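PDB 2WPX: ORF14 from Streptomyces clavuligerus, which is a tandem GNAT protein of the clavulanic acid biosynthesis pathway that binds acetyl-CoA and is probably an acyltransferase. Local coordinates for residues E19-G22 with Q23-L27; Q159-L163 with D164-P168; T187-D191 with E192-P196. One frame throughout, in Å; residues are numbered along the deposited sequence.

Contact 1 (E19-G22 with Q23-L27); sequences ETVG and QWLDL
Val21 O accepts the bond from Leu25 N at 2.9 Å, one of five successive i to i+4 bonds along the alpha-helical run 19-27. The same oxygen lies near the plane of the Trp24 indole, at its edge. One turn apart, Val21 and Leu25 run side by side, with Val21 CG1 3.9 Å from Leu25 CG. These branched aliphatic side chains form an apolar strip, which suits a surface packed on Val47.

On the outer side, Glu19 folds back at its second torsion (chi2 77°), which brings OE1 within 3.2 Å of Gln23 NE2. Glutamine suits the place because one amide can donate and accept at once: this N-H leaves within its amide plane but meets the carboxylate from above, 48° out of plane, while Gln23 OE1 takes the backbone N-H of Val70. The second partner should help fix which way round the amide lies.

Helix 18-33 packs between helix 43-51 and strands 57-66 and 69-79. Val21 and Leu25 face Val47 of that helix, Thr20 lies against Val63 and Arg65, and the large Trp24 touches Met46 of the helix and Val63, Ala73 and Arg75 of the strands.

Contact 2 (Q159-L163 with D164-P168); sequences QWLDL and DRHDP
The His166 imidazole meets Leu161 at its edge, where CD1 lies near the ring plane, 4.3 Å from His166 CD2; over one face, toward the rim, sits Pro168 N. The ring belongs to the chain just leaving strand 149-162, which departs through an Asx turn laid over a type I beta turn. The two carboxylates of the turn, those of Asp162 and Asp164, are inclined at 55° to each other.

Asp162 directs the turn from both its side chain and its backbone. With CG anti to the backbone N (chi1 176°), its carboxylate swings forward over the turn, and OD1 receives Asp164 N at 2.8 Å on its anti side. Its carbonyl oxygen is gripped twice: Arg165 N comes from above the carbonyl plane at 2.7 Å, and His166 N within that plane at 3.0 Å, a bond that extends the beta turn into an alpha turn. Aspartate suits the place because its short side chain reaches the N-H two residues on.

Leu161 CD2 and Pro168 CG meet tip to tip at 4.0 Å. Pro168 also rests on Leu286 and Leu289 of helix 280-295, and Leu163 on Leu293, which ties the strand's end to the C-terminal GNAT half.

With Asp162 OD1 and Asp164 OD1 4.3 Å apart, the like charges would be expected to disfavour each other, yet Asp164 OD2 has a salt bridge to Arg300. A water also donates to both carboxylates, at 3.0 Å to Asp164 OD1 and more weakly to Asp162 OD1.

Contact 3 (T187-D191 with E192-P196); sequences TITPD and EYAVP
Pro190 O receives Tyr193 N at 2.9 Å, and Asp191 O receives Ala194 N at 3.3 Å: two overlapping i to i+3 turns, the first of 3-10 (type III) kind, that lead the chain from strand 180-185 into helix 191-199. Both donors stand well above the carbonyl planes, Ala194 N by 66°.

Pro190 fits the first position, since no N-H is asked of it here, and its CB lies obliquely by the phenol ring, 4.2 Å from Tyr193 CD1. The extended chain of Glu192 passes over one face of that ring, its CG 4.0 Å above the centre, while its carboxylate leads away. Thr189, with OG1 anti to the backbone N (chi1 -180°), turns that hydroxyl toward the Tyr193-Ala194 peptide. The small methyl of Ala194 suits its buried place, CB lying 3.7 Å from Asp191 O and against Tyr220 and Arg222.

Farther out, helix 222-230 positions the approach: Arg222 bonds Thr189 O and Glu225 bonds Thr189 N. Trp185 lies nearly parallel to the Tyr193 ring and also touches Pro190.

Pro196 has no N-H to give to the turn before it, and the helix is kinked there. Just ahead, Val195 N is 4.4 Å from Asp191 O and donates to a water at 2.9 Å.

In the fold
The three contacts are separate, with nearest atoms about 17 to 20 Å apart, and share no helix or strand. Contact 1, in the first turns of helix 18-33, has three buried residues (Thr20, Val21 and Trp24) against two exposed, while contacts 2 and 3 each have two buried and three exposed. It also lies closest to the cofactor, the Trp24 side chain being about 11 Å from bound acetyl-CoA. Contacts 2 and 3 change the chain's direction, one leaving a strand and the other entering a helix; both use backbone carbonyls, and contact 2 adds a carboxylate. Each has an apolar side packed on neighbouring elements: helix 43-51, helix 280-295, and helix 222-230 with strands 180-185 and 234-242 respectively.

Contact 1 (E19-G22 with Q23-L27)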
loop_
_atom_site.group_PDB
_atom_site.type_symbol
_atom_site.label_atom_id
_atom_site.label_comp_id
_atom_site.label_asym_id
_atom_site.label_seq_id
_atom_site.Cartn_x
_atom_site.Cartn_y
_atom_site.Cartn_z
ATOM N N GLU A 19 18.034 19.062 5.129
ATOM C CA GLU A 19 19.202 18.464 4.495
ATOM C C GLU A 19 19.113 16.959 4.453
ATOM O O GLU A 19 19.251 16.392 3.360
ATOM C CB GLU A 19 20.525 18.905 5.145
ATOM C CG GLU A 19 21.756 18.183 4.551
ATOM C CD GLU A 19 22.166 18.743 3.170
ATOM O OE1 GLU A 19 21.928 18.023 2.156
ATOM O OE2 GLU A 19 22.742 19.889 3.102
ATOM N N THR A 20 18.875 16.326 5.615
ATOM C CA THR A 20 18.660 14.869 5.700
ATOM C C THR A 20 17.397 14.401 4.941
ATOM O O THR A 20 17.452 13.394 4.239
ATOM C CB THR A 20 18.648 14.305 7.175
ATOM O OG1 THR A 20 19.768 14.808 7.883
ATOM C CG2 THR A 20 18.800 12.792 7.196
ATOM N N VAL A 21 16.277 15.114 5.047
ATOM C CA VAL A 21 15.116 14.714 4.239
ATOM C C VAL A 21 15.395 14.740 2.747
ATOM O O VAL A 21 15.016 13.813 2.048
ATOM C CB VAL A 21 13.851 15.573 4.465
ATOM C CG1 VAL A 21 12.760 15.099 3.547
ATOM C CG2 VAL A 21 13.401 15.482 5.913
ATOM N N GLY A 22 16.021 15.825 2.271
ATOM C CA GLY A 22 16.428 15.955 0.873
ATOM C C GLY A 22 17.248 14.787 0.337
ATOM O O GLY A 22 16.958 14.245 -0.739
ATOM N N GLN A 23 18.278 14.406 1.091
ATOM C CA GLN A 23 19.044 13.183 0.810
ATOM C C GLN A 23 18.243 11.909 0.792
ATOM O O GLN A 23 18.471 11.062 -0.028
ATOM C CB GLN A 23 20.262 13.036 1.763
ATOM C CG GLN A 23 21.462 13.785 1.122
ATOM C CD GLN A 23 22.675 13.873 2.018
ATOM O OE1 GLN A 23 23.223 12.849 2.421
ATOM N NE2 GLN A 23 23.115 15.096 2.309
ATOM N N TRP A 24 17.348 11.748 1.729
ATOM C CA TRP A 24 16.482 10.573 1.748
ATOM C C TRP A 24 15.577 10.518 0.490
ATOM O O TRP A 24 15.407 9.451 -0.168
ATOM C CB TRP A 24 15.653 10.646 3.021
ATOM C CG TRP A 24 14.683 9.639 3.161
ATOM C CD1 TRP A 24 14.910 8.326 3.307
ATOM C CD2 TRP A 24 13.263 9.831 3.253
ATOM N NE1 TRP A 24 13.709 7.656 3.445
ATOM C CE2 TRP A 24 12.687 8.571 3.452
ATOM C CE3 TRP A 24 12.429 10.938 3.154
ATOM C CZ2 TRP A 24 11.293 8.382 3.561
ATOM C CZ3 TRP A 24 11.055 10.758 3.298
ATOM C CH2 TRP A 24 10.501 9.479 3.459
ATOM N N LEU A 25 15.014 11.673 0.142
ATOM C CA LEU A 25 14.161 11.807 -1.045
ATOM C C LEU A 25 14.990 11.376 -2.268
ATOM O O LEU A 25 14.524 10.523 -3.071
ATOM C CB LEU A 25 13.636 13.253 -1.183
ATOM C CG LEU A 25 12.629 13.750 -0.136
ATOM C CD1 LEU A 25 12.168 15.162 -0.435
ATOM C CD2 LEU A 25 11.425 12.804 -0.154
ATOM N N ASP A 26 16.216 11.906 -2.380
ATOM C CA ASP A 26 17.142 11.509 -3.421
ATOM C C ASP A 26 17.555 10.044 -3.435
ATOM O O ASP A 26 17.663 9.424 -4.475
ATOM C CB ASP A 26 18.383 12.371 -3.329
ATOM C CG ASP A 26 18.090 13.798 -3.664
ATOM O OD1 ASP A 26 18.904 14.698 -3.335
ATOM O OD2 ASP A 26 17.003 14.022 -4.252
ATOM N N LEU A 27 17.872 9.495 -2.283
ATOM C CA LEU A 27 18.149 8.083 -2.222
ATOM C C LEU A 27 16.993 7.304 -2.842
ATOM O O LEU A 27 17.209 6.323 -3.567
ATOM C CB LEU A 27 18.280 7.679 -0.770
ATOM C CG LEU A 27 18.380 6.184 -0.451
ATOM C CD1 LEU A 27 19.752 5.748 -0.904
ATOM C CD2 LEU A 27 18.167 5.910 1.043
#

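Contact 2 (Q159-L163 with D164-P168)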
loop_
_atom_site.group_PDB
_atom_site.type_symbol
_atom_site.label_atom_id
_atom_site.label_comp_id
_atom_site.label_asym_id
_atom_site.label_seq_id
_atom_site.Cartn_x
_atom_site.Cartn_y
_atom_site.Cartn_z
ATOM N N GLN A 159 -0.869 -5.975 -9.457
ATOM C CA GLN A 159 -1.269 -5.996 -10.863
ATOM C C GLN A 159 -1.223 -4.625 -11.520
ATOM O O GLN A 159 -1.363 -3.627 -10.842
ATOM C CB GLN A 159 -2.716 -6.495 -10.947
ATOM C CG GLN A 159 -2.959 -7.955 -10.525
ATOM C CD GLN A 159 -4.365 -8.106 -9.933
ATOM O OE1 GLN A 159 -5.340 -8.108 -10.673
ATOM N NE2 GLN A 159 -4.472 -8.173 -8.596
ATOM N N TRP A 160 -1.057 -4.567 -12.835
ATOM C CA TRP A 160 -1.040 -3.292 -13.522
ATOM C C TRP A 160 -2.031 -3.266 -14.662
ATOM O O TRP A 160 -2.218 -4.242 -15.367
ATOM C CB TRP A 160 0.369 -2.922 -14.071
ATOM C CG TRP A 160 1.354 -2.478 -12.977
ATOM C CD1 TRP A 160 2.262 -3.267 -12.354
ATOM C CD2 TRP A 160 1.476 -1.173 -12.378
ATOM N NE1 TRP A 160 2.942 -2.555 -11.407
ATOM C CE2 TRP A 160 2.497 -1.259 -11.410
ATOM C CE3 TRP A 160 0.844 0.063 -12.587
ATOM C CZ2 TRP A 160 2.902 -0.164 -10.650
ATOM C CZ3 TRP A 160 1.220 1.127 -11.837
ATOM C CH2 TRP A 160 2.269 1.024 -10.890
ATOM N N LEU A 161 -2.694 -2.129 -14.790
ATOM C CA LEU A 161 -3.503 -1.829 -15.944
ATOM C C LEU A 161 -2.910 -0.617 -16.635
ATOM O O LEU A 161 -2.723 0.435 -16.029
ATOM C CB LEU A 161 -4.919 -1.517 -15.519
ATOM C CG LEU A 161 -5.840 -0.915 -16.613
ATOM C CD1 LEU A 161 -6.067 -1.868 -17.814
ATOM C CD2 LEU A 161 -7.168 -0.427 -15.994
ATOM N N ASP A 162 -2.612 -0.782 -17.909
ATOM C CA ASP A 162 -2.097 0.265 -18.714
ATOM C C ASP A 162 -3.139 0.595 -19.766
ATOM O O ASP A 162 -3.307 -0.117 -20.763
ATOM C CB ASP A 162 -0.833 -0.236 -19.368
ATOM C CG ASP A 162 -0.228 0.737 -20.321
ATOM O OD1 ASP A 162 -0.882 1.695 -20.804
ATOM O OD2 ASP A 162 0.951 0.508 -20.619
ATOM N N LEU A 163 -3.813 1.707 -19.544
ATOM C CA LEU A 163 -4.855 2.172 -20.413
ATOM C C LEU A 163 -4.416 2.418 -21.865
ATOM O O LEU A 163 -5.270 2.480 -22.732
ATOM C CB LEU A 163 -5.480 3.435 -19.830
ATOM C CG LEU A 163 -6.558 3.267 -18.753
ATOM C CD1 LEU A 163 -6.189 2.195 -17.813
ATOM C CD2 LEU A 163 -6.650 4.606 -18.013
ATOM N N ASP A 164 -3.122 2.601 -22.124
ATOM C CA ASP A 164 -2.639 2.690 -23.513
ATOM C C ASP A 164 -2.544 1.322 -24.172
ATOM O O ASP A 164 -2.322 1.215 -25.367
ATOM C CB ASP A 164 -1.234 3.299 -23.611
ATOM C CG ASP A 164 -1.222 4.796 -23.435
ATOM O OD1 ASP A 164 -0.138 5.307 -23.040
ATOM O OD2 ASP A 164 -2.275 5.447 -23.646
ATOM N N ARG A 165 -2.647 0.273 -23.379
ATOM C CA ARG A 165 -2.622 -1.079 -23.929
ATOM C C ARG A 165 -4.048 -1.629 -23.993
ATOM O O ARG A 165 -4.386 -2.361 -24.889
ATOM C CB ARG A 165 -1.755 -1.970 -23.060
ATOM C CG ARG A 165 -1.557 -3.344 -23.587
ATOM C CD ARG A 165 -1.741 -4.363 -22.473
ATOM N NE ARG A 165 -0.535 -4.604 -21.672
ATOM C CZ ARG A 165 0.383 -5.530 -21.970
ATOM N NH1 ARG A 165 0.262 -6.280 -23.063
ATOM N NH2 ARG A 165 1.444 -5.701 -21.181
ATOM N N HIS A 166 -4.891 -1.282 -23.032
ATOM C CA HIS A 166 -6.232 -1.869 -23.020
ATOM C C HIS A 166 -7.195 -0.873 -22.407
ATOM O O HIS A 166 -6.954 -0.377 -21.339
ATOM C CB HIS A 166 -6.281 -3.183 -22.236
ATOM C CG HIS A 166 -7.685 -3.679 -22.004
ATOM N ND1 HIS A 166 -8.525 -4.048 -23.037
ATOM C CD2 HIS A 166 -8.414 -3.811 -20.867
ATOM C CE1 HIS A 166 -9.698 -4.408 -22.547
ATOM N NE2 HIS A 166 -9.655 -4.271 -21.231
ATOM N N ASP A 167 -8.271 -0.549 -23.097
ATOM C CA ASP A 167 -9.232 0.401 -22.513
ATOM C C ASP A 167 -10.462 -0.276 -21.899
ATOM O O ASP A 167 -11.353 -0.661 -22.611
ATOM C CB ASP A 167 -9.643 1.427 -23.575
ATOM C CG ASP A 167 -10.725 2.365 -23.080
ATOM O OD1 ASP A 167 -11.302 3.008 -23.978
ATOM O OD2 ASP A 167 -11.030 2.427 -21.845
ATOM N N PRO A 168 -10.515 -0.436 -20.568
ATOM C CA PRO A 168 -11.682 -1.185 -20.091
ATOM C C PRO A 168 -12.993 -0.430 -20.291
ATOM O O PRO A 168 -14.086 -0.979 -20.095
ATOM C CB PRO A 168 -11.409 -1.364 -18.603
ATOM C CG PRO A 168 -10.495 -0.273 -18.249
ATOM C CD PRO A 168 -9.696 0.087 -19.474
HETATM O O HOH W 1 1.232 4.242 -20.566
#

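Contact 3 (T187-D191 with E192-P196)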
loop_
_atom_site.group_PDB
_atom_site.type_symbol
_atom_site.label_atom_id
_atom_site.label_comp_id
_atom_site.label_asym_id
_atom_site.label_seq_id
_atom_site.Cartn_x
_atom_site.Cartn_y
_atom_site.Cartn_z
ATOM N N THR A 187 -12.486 12.754 -1.509
ATOM C CA THR A 187 -11.479 12.322 -0.578
ATOM C C THR A 187 -12.071 12.074 0.778
ATOM O O THR A 187 -11.594 11.223 1.508
ATOM C CB THR A 187 -10.378 13.401 -0.489
ATOM O OG1 THR A 187 -9.884 13.647 -1.817
ATOM C CG2 THR A 187 -9.254 12.943 0.358
ATOM N N ILE A 188 -13.105 12.824 1.131
ATOM C CA ILE A 188 -13.682 12.679 2.446
ATOM C C ILE A 188 -15.008 11.959 2.268
ATOM O O ILE A 188 -15.822 12.325 1.405
ATOM C CB ILE A 188 -13.919 14.092 3.131
ATOM C CG1 ILE A 188 -12.626 14.914 3.193
ATOM C CG2 ILE A 188 -14.612 13.923 4.476
ATOM C CD1 ILE A 188 -11.506 14.168 3.971
ATOM N N THR A 189 -15.217 10.938 3.084
ATOM C CA THR A 189 -16.463 10.149 3.042
ATOM C C THR A 189 -17.651 10.822 3.761
ATOM O O THR A 189 -17.590 11.153 4.911
ATOM C CB THR A 189 -16.229 8.681 3.534
ATOM O OG1 THR A 189 -17.456 7.919 3.480
ATOM C CG2 THR A 189 -15.804 8.697 4.915
ATOM N N PRO A 190 -18.741 11.075 3.048
ATOM C CA PRO A 190 -19.905 11.650 3.766
ATOM C C PRO A 190 -20.260 10.815 5.034
ATOM O O PRO A 190 -20.202 9.608 5.002
ATOM C CB PRO A 190 -21.016 11.605 2.711
ATOM C CG PRO A 190 -20.216 11.685 1.386
ATOM C CD PRO A 190 -19.072 10.714 1.667
ATOM N N ASP A 191 -20.568 11.478 6.142
ATOM C CA ASP A 191 -21.060 10.811 7.355
ATOM C C ASP A 191 -22.031 9.655 7.041
ATOM O O ASP A 191 -21.955 8.604 7.660
ATOM C CB ASP A 191 -21.786 11.824 8.261
ATOM C CG ASP A 191 -20.866 12.954 8.751
ATOM O OD1 ASP A 191 -19.723 13.100 8.236
ATOM O OD2 ASP A 191 -21.294 13.722 9.651
ATOM N N GLU A 192 -22.935 9.870 6.096
ATOM C CA GLU A 192 -23.936 8.913 5.729
ATOM C C GLU A 192 -23.376 7.525 5.422
ATOM O O GLU A 192 -24.043 6.515 5.721
ATOM C CB GLU A 192 -24.646 9.463 4.494
ATOM C CG GLU A 192 -25.765 8.643 3.988
ATOM C CD GLU A 192 -26.582 9.384 2.932
ATOM O OE1 GLU A 192 -27.657 8.889 2.524
ATOM O OE2 GLU A 192 -26.157 10.474 2.486
ATOM N N TYR A 193 -22.181 7.479 4.808
ATOM C CA TYR A 193 -21.609 6.214 4.338
ATOM C C TYR A 193 -20.457 5.658 5.118
ATOM O O TYR A 193 -19.959 4.596 4.758
ATOM C CB TYR A 193 -21.186 6.250 2.887
ATOM C CG TYR A 193 -22.278 6.667 1.982
ATOM C CD1 TYR A 193 -22.200 7.857 1.306
ATOM C CD2 TYR A 193 -23.398 5.911 1.837
ATOM C CE1 TYR A 193 -23.212 8.278 0.479
ATOM C CE2 TYR A 193 -24.415 6.339 1.031
ATOM C CZ TYR A 193 -24.302 7.520 0.356
ATOM O OH TYR A 193 -25.279 7.952 -0.482
ATOM N N ALA A 194 -20.079 6.343 6.184
ATOM C CA ALA A 194 -18.954 5.974 6.986
ATOM C C ALA A 194 -19.202 4.687 7.740
ATOM O O ALA A 194 -18.423 3.702 7.627
ATOM C CB ALA A 194 -18.588 7.155 7.989
ATOM N N VAL A 195 -20.278 4.658 8.534
ATOM C CA VAL A 195 -20.549 3.405 9.269
ATOM C C VAL A 195 -20.869 2.224 8.299
ATOM O O VAL A 195 -20.395 1.124 8.508
ATOM C CB VAL A 195 -21.581 3.572 10.407
ATOM C CG1 VAL A 195 -21.978 2.230 11.002
ATOM C CG2 VAL A 195 -20.981 4.448 11.506
ATOM N N PRO A 196 -21.649 2.474 7.226
ATOM C CA PRO A 196 -21.932 1.413 6.265
ATOM C C PRO A 196 -20.649 0.867 5.598
ATOM O O PRO A 196 -20.561 -0.336 5.358
ATOM C CB PRO A 196 -22.846 2.106 5.251
ATOM C CG PRO A 196 -23.632 3.123 6.124
ATOM C CD PRO A 196 -22.622 3.586 7.151
HETATM O O HOH W 2 -22.424 6.560 8.911
#